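PDB 2UVF: exopolygalacturonase from Yersinia enterocolitica, which probably hydrolyses pectic polygalacturonate from chain ends, as a family 28 exopolygalacturonase, and binds digalacturonic acid in its beta-helix domain. Local coordinates for residues Asp36-Tyr48 / Ser52-Arg64. Numbering follows the deposited sequence.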
# COMPACT_ATOMS: atom_id res chain seq x y z
N ASP A 36 14.92 -28.10 -2.01
CA ASP A 36 13.45 -27.99 -1.83
C ASP A 36 12.89 -26.93 -2.79
O ASP A 36 13.33 -25.77 -2.75
CB ASP A 36 13.13 -27.64 -0.38
CG ASP A 36 12.10 -28.57 0.24
OD1 ASP A 36 11.32 -29.20 -0.52
OD2 ASP A 36 12.08 -28.67 1.49
N ALA A 37 11.93 -27.32 -3.62
CA ALA A 37 11.44 -26.51 -4.76
C ALA A 37 10.64 -25.27 -4.36
O ALA A 37 9.88 -25.32 -3.38
CB ALA A 37 10.62 -27.38 -5.72
N PRO A 38 10.80 -24.16 -5.11
CA PRO A 38 10.00 -22.94 -4.95
C PRO A 38 8.51 -23.22 -5.00
O PRO A 38 8.05 -24.00 -5.84
CB PRO A 38 10.43 -22.07 -6.13
CG PRO A 38 11.82 -22.50 -6.39
CD PRO A 38 11.82 -23.98 -6.17
N GLN A 39 7.77 -22.60 -4.09
CA GLN A 39 6.33 -22.85 -3.96
C GLN A 39 5.51 -21.74 -4.58
O GLN A 39 5.82 -20.56 -4.45
CB GLN A 39 5.93 -23.03 -2.49
CG GLN A 39 6.52 -24.26 -1.83
CD GLN A 39 6.17 -24.37 -0.35
OE1 GLN A 39 5.36 -23.59 0.19
NE2 GLN A 39 6.79 -25.35 0.32
N GLN A 40 4.46 -22.16 -5.28
CA GLN A 40 3.36 -21.29 -5.74
C GLN A 40 3.72 -20.25 -6.80
O GLN A 40 3.32 -19.09 -6.69
CB GLN A 40 2.63 -20.66 -4.54
CG GLN A 40 2.19 -21.69 -3.51
CD GLN A 40 1.45 -21.10 -2.33
OE1 GLN A 40 0.68 -20.13 -2.47
NE2 GLN A 40 1.66 -21.68 -1.15
N LEU A 41 4.45 -20.67 -7.84
CA LEU A 41 4.62 -19.82 -9.00
C LEU A 41 3.21 -19.51 -9.49
O LEU A 41 2.35 -20.38 -9.45
CB LEU A 41 5.44 -20.52 -10.10
CG LEU A 41 5.56 -19.79 -11.45
CD1 LEU A 41 6.32 -18.47 -11.31
CD2 LEU A 41 6.19 -20.66 -12.53
N GLN A 42 2.97 -18.27 -9.91
CA GLN A 42 1.63 -17.86 -10.32
C GLN A 42 1.67 -16.58 -11.13
O GLN A 42 2.65 -15.85 -11.09
CB GLN A 42 0.73 -17.66 -9.09
CG GLN A 42 1.14 -16.46 -8.25
CD GLN A 42 0.56 -16.49 -6.87
OE1 GLN A 42 -0.40 -15.78 -6.59
NE2 GLN A 42 1.16 -17.29 -5.98
N VAL A 43 0.61 -16.33 -11.87
CA VAL A 43 0.37 -15.03 -12.47
C VAL A 43 -0.55 -14.29 -11.49
O VAL A 43 -1.61 -14.81 -11.15
CB VAL A 43 -0.30 -15.12 -13.86
CG1 VAL A 43 -0.40 -13.74 -14.52
CG2 VAL A 43 0.47 -16.07 -14.77
N PRO A 44 -0.10 -13.12 -10.98
CA PRO A 44 -1.01 -12.26 -10.21
C PRO A 44 -2.20 -11.84 -11.07
O PRO A 44 -2.07 -11.72 -12.30
CB PRO A 44 -0.13 -11.05 -9.85
CG PRO A 44 1.28 -11.56 -9.93
CD PRO A 44 1.26 -12.56 -11.06
N THR A 45 -3.34 -11.62 -10.42
CA THR A 45 -4.61 -11.22 -11.06
C THR A 45 -4.48 -10.15 -12.14
O THR A 45 -4.02 -9.02 -11.89
CB THR A 45 -5.61 -10.76 -9.97
OG1 THR A 45 -6.07 -11.91 -9.25
CG2 THR A 45 -6.79 -10.00 -10.58
N LEU A 46 -4.90 -10.52 -13.35
CA LEU A 46 -4.88 -9.66 -14.53
C LEU A 46 -3.49 -9.12 -14.89
O LEU A 46 -3.36 -8.19 -15.70
CB LEU A 46 -5.91 -8.54 -14.40
CG LEU A 46 -7.38 -8.93 -14.61
CD1 LEU A 46 -8.29 -7.90 -14.02
CD2 LEU A 46 -7.70 -9.12 -16.09
N ALA A 47 -2.45 -9.72 -14.29
CA ALA A 47 -1.06 -9.33 -14.50
C ALA A 47 -0.52 -9.79 -15.86
O ALA A 47 0.64 -10.21 -15.98
CB ALA A 47 -0.18 -9.85 -13.35
N TYR A 48 -1.37 -9.73 -16.88
CA TYR A 48 -0.98 -10.16 -18.22
C TYR A 48 -1.63 -9.33 -19.32
O TYR A 48 -2.53 -8.52 -19.08
CB TYR A 48 -1.22 -11.66 -18.42
CG TYR A 48 -2.67 -12.07 -18.38
CD1 TYR A 48 -3.45 -12.04 -19.54
CD2 TYR A 48 -3.26 -12.49 -17.20
CE1 TYR A 48 -4.77 -12.40 -19.51
CE2 TYR A 48 -4.59 -12.87 -17.17
CZ TYR A 48 -5.34 -12.82 -18.33
OH TYR A 48 -6.66 -13.19 -18.31
N SER A 52 2.73 -9.81 -22.79
CA SER A 52 3.50 -9.94 -21.55
C SER A 52 2.73 -10.63 -20.44
O SER A 52 1.52 -10.51 -20.34
CB SER A 52 4.02 -8.58 -21.08
OG SER A 52 2.97 -7.63 -21.06
N ILE A 53 3.47 -11.37 -19.61
CA ILE A 53 2.92 -12.05 -18.43
C ILE A 53 3.87 -11.73 -17.26
O ILE A 53 5.09 -11.73 -17.43
CB ILE A 53 2.80 -13.59 -18.66
CG1 ILE A 53 1.83 -13.89 -19.82
CG2 ILE A 53 2.37 -14.34 -17.37
CD1 ILE A 53 1.95 -15.31 -20.43
N VAL A 54 3.28 -11.44 -16.09
CA VAL A 54 4.03 -11.26 -14.84
C VAL A 54 3.92 -12.52 -13.97
O VAL A 54 2.81 -13.01 -13.71
CB VAL A 54 3.55 -10.00 -14.04
CG1 VAL A 54 4.42 -9.75 -12.80
CG2 VAL A 54 3.55 -8.76 -14.92
N LEU A 55 5.06 -13.03 -13.51
CA LEU A 55 5.11 -14.18 -12.60
C LEU A 55 5.55 -13.79 -11.19
O LEU A 55 6.42 -12.93 -11.02
CB LEU A 55 6.07 -15.25 -13.12
CG LEU A 55 5.91 -15.83 -14.54
CD1 LEU A 55 7.24 -16.45 -15.01
CD2 LEU A 55 4.76 -16.84 -14.60
N VAL A 56 4.95 -14.42 -10.18
CA VAL A 56 5.39 -14.28 -8.80
C VAL A 56 5.38 -15.65 -8.13
O VAL A 56 4.76 -16.58 -8.64
CB VAL A 56 4.54 -13.27 -7.96
CG1 VAL A 56 4.52 -11.88 -8.60
CG2 VAL A 56 3.15 -13.79 -7.72
N TRP A 57 6.05 -15.76 -6.99
CA TRP A 57 6.18 -17.02 -6.29
C TRP A 57 6.52 -16.71 -4.87
O TRP A 57 7.02 -15.61 -4.59
CB TRP A 57 7.29 -17.91 -6.90
CG TRP A 57 8.63 -17.24 -6.96
CD1 TRP A 57 9.60 -17.24 -5.98
CD2 TRP A 57 9.16 -16.44 -8.04
NE1 TRP A 57 10.68 -16.49 -6.38
CE2 TRP A 57 10.45 -16.00 -7.64
CE3 TRP A 57 8.67 -16.06 -9.30
CZ2 TRP A 57 11.25 -15.19 -8.46
CZ3 TRP A 57 9.47 -15.25 -10.12
CH2 TRP A 57 10.75 -14.83 -9.69
N LYS A 58 6.28 -17.67 -3.98
CA LYS A 58 6.76 -17.61 -2.60
C LYS A 58 8.27 -17.86 -2.41
O LYS A 58 8.86 -18.82 -2.96
CB LYS A 58 5.96 -18.57 -1.72
CG LYS A 58 4.52 -18.10 -1.49
CD LYS A 58 3.73 -19.03 -0.55
CE LYS A 58 4.23 -18.99 0.90
NZ LYS A 58 4.10 -17.64 1.49
N ALA A 59 8.89 -16.98 -1.63
CA ALA A 59 10.20 -17.23 -1.05
C ALA A 59 9.91 -17.72 0.36
O ALA A 59 8.93 -17.28 0.96
CB ALA A 59 11.01 -15.94 -1.01
N PRO A 60 10.75 -18.64 0.90
CA PRO A 60 10.53 -19.18 2.25
C PRO A 60 10.92 -18.22 3.39
O PRO A 60 11.46 -17.14 3.15
CB PRO A 60 11.43 -20.42 2.28
CG PRO A 60 12.50 -20.17 1.30
CD PRO A 60 11.94 -19.24 0.25
N GLU A 61 10.67 -18.65 4.62
CA GLU A 61 10.99 -17.86 5.81
C GLU A 61 12.49 -17.54 5.92
O GLU A 61 12.87 -16.44 6.31
CB GLU A 61 10.55 -18.63 7.04
CG GLU A 61 10.60 -17.86 8.34
CD GLU A 61 9.97 -18.65 9.47
OE1 GLU A 61 10.42 -19.79 9.71
OE2 GLU A 61 9.04 -18.13 10.11
N ASP A 62 13.32 -18.51 5.55
CA ASP A 62 14.77 -18.44 5.71
C ASP A 62 15.41 -18.47 4.33
O ASP A 62 15.40 -19.51 3.65
CB ASP A 62 15.23 -19.64 6.56
CG ASP A 62 16.76 -19.73 6.70
OD1 ASP A 62 17.50 -18.76 6.41
OD2 ASP A 62 17.21 -20.82 7.12
N THR A 63 15.95 -17.32 3.91
CA THR A 63 16.53 -17.17 2.58
C THR A 63 18.05 -17.01 2.66
O THR A 63 18.68 -16.58 1.70
CB THR A 63 15.90 -15.96 1.80
OG1 THR A 63 16.21 -14.75 2.48
CG2 THR A 63 14.39 -16.09 1.70
N ARG A 64 18.62 -17.35 3.80
CA ARG A 64 20.06 -17.21 4.05
C ARG A 64 20.96 -17.75 2.93
O ARG A 64 22.05 -17.20 2.69
CB ARG A 64 20.44 -17.87 5.38
CG ARG A 64 20.17 -17.01 6.59
CD ARG A 64 20.63 -17.67 7.89
NE ARG A 64 19.72 -18.74 8.32
CZ ARG A 64 20.07 -19.71 9.18
NH1 ARG A 64 21.30 -19.74 9.67
NH2 ARG A 64 19.20 -20.64 9.54
O HOH W 1 9.28 -21.30 -1.70
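Gln42 and Val56 pair through both of their backbone groups and show how a short, irregular edge strand can still be held to a regular partner. Val56 N gives a nearly straight bond to Gln42 O (2.9 Å, 167° at the hydrogen), while the return bond from Gln42 N to Val56 O is more bent. On either side of this pair the bonding is interrupted. Toward Gln39, Gln40, with positive phi, distorts the edge strand; past it Lys58 N reaches Gln39 O, and a water links Gln39 N with Lys58 O. In the other direction a type II turn runs from Pro44 to Ala47, whose O then accepts from Val54 N at 2.9 Å. The Gln42 amide turns back on its own strand, where Gln42 NE2 donates to Gln40 O at 2.9 Å, the acceptor lying almost in the plane of the Gln42 side-chain amide and the donor tilted somewhat from the plane of the Gln40 carbonyl.

Strands 39-42 and 53-58 form an antiparallel hairpin, the first two strands of the fibronectin type III domain; strand 114-117 completes this three-stranded sheet on the far side of 53-58.

Apolar contacts divide between the two faces. On one, Leu41, its CG anti to the backbone N (chi1 173°), brings CD1 to Leu55 CB (3.7 Å) and obliquely to the Trp57 ring; Phe128 of strand 125-134 touches both leucines. Val43 CG2 meets Ile53 CG2 at 3.7 Å, the two side chains crossing at about a right angle. On the other face the Pro44 ring and Val56 reach toward each other, Pro44 CG to Val56 CG1 at 3.5 Å, while Val56 CG2 lies against Gln42 CG. Met392 and Phe394 of the beta-helix strand 391-394 cover this face, joining the hairpin to the catalytic domain. Near the water-bridged end, the aliphatic part of Lys58 runs alongside the extended Gln40 chain, Lys58 CD packing 3.4 Å from Gln40 NE2.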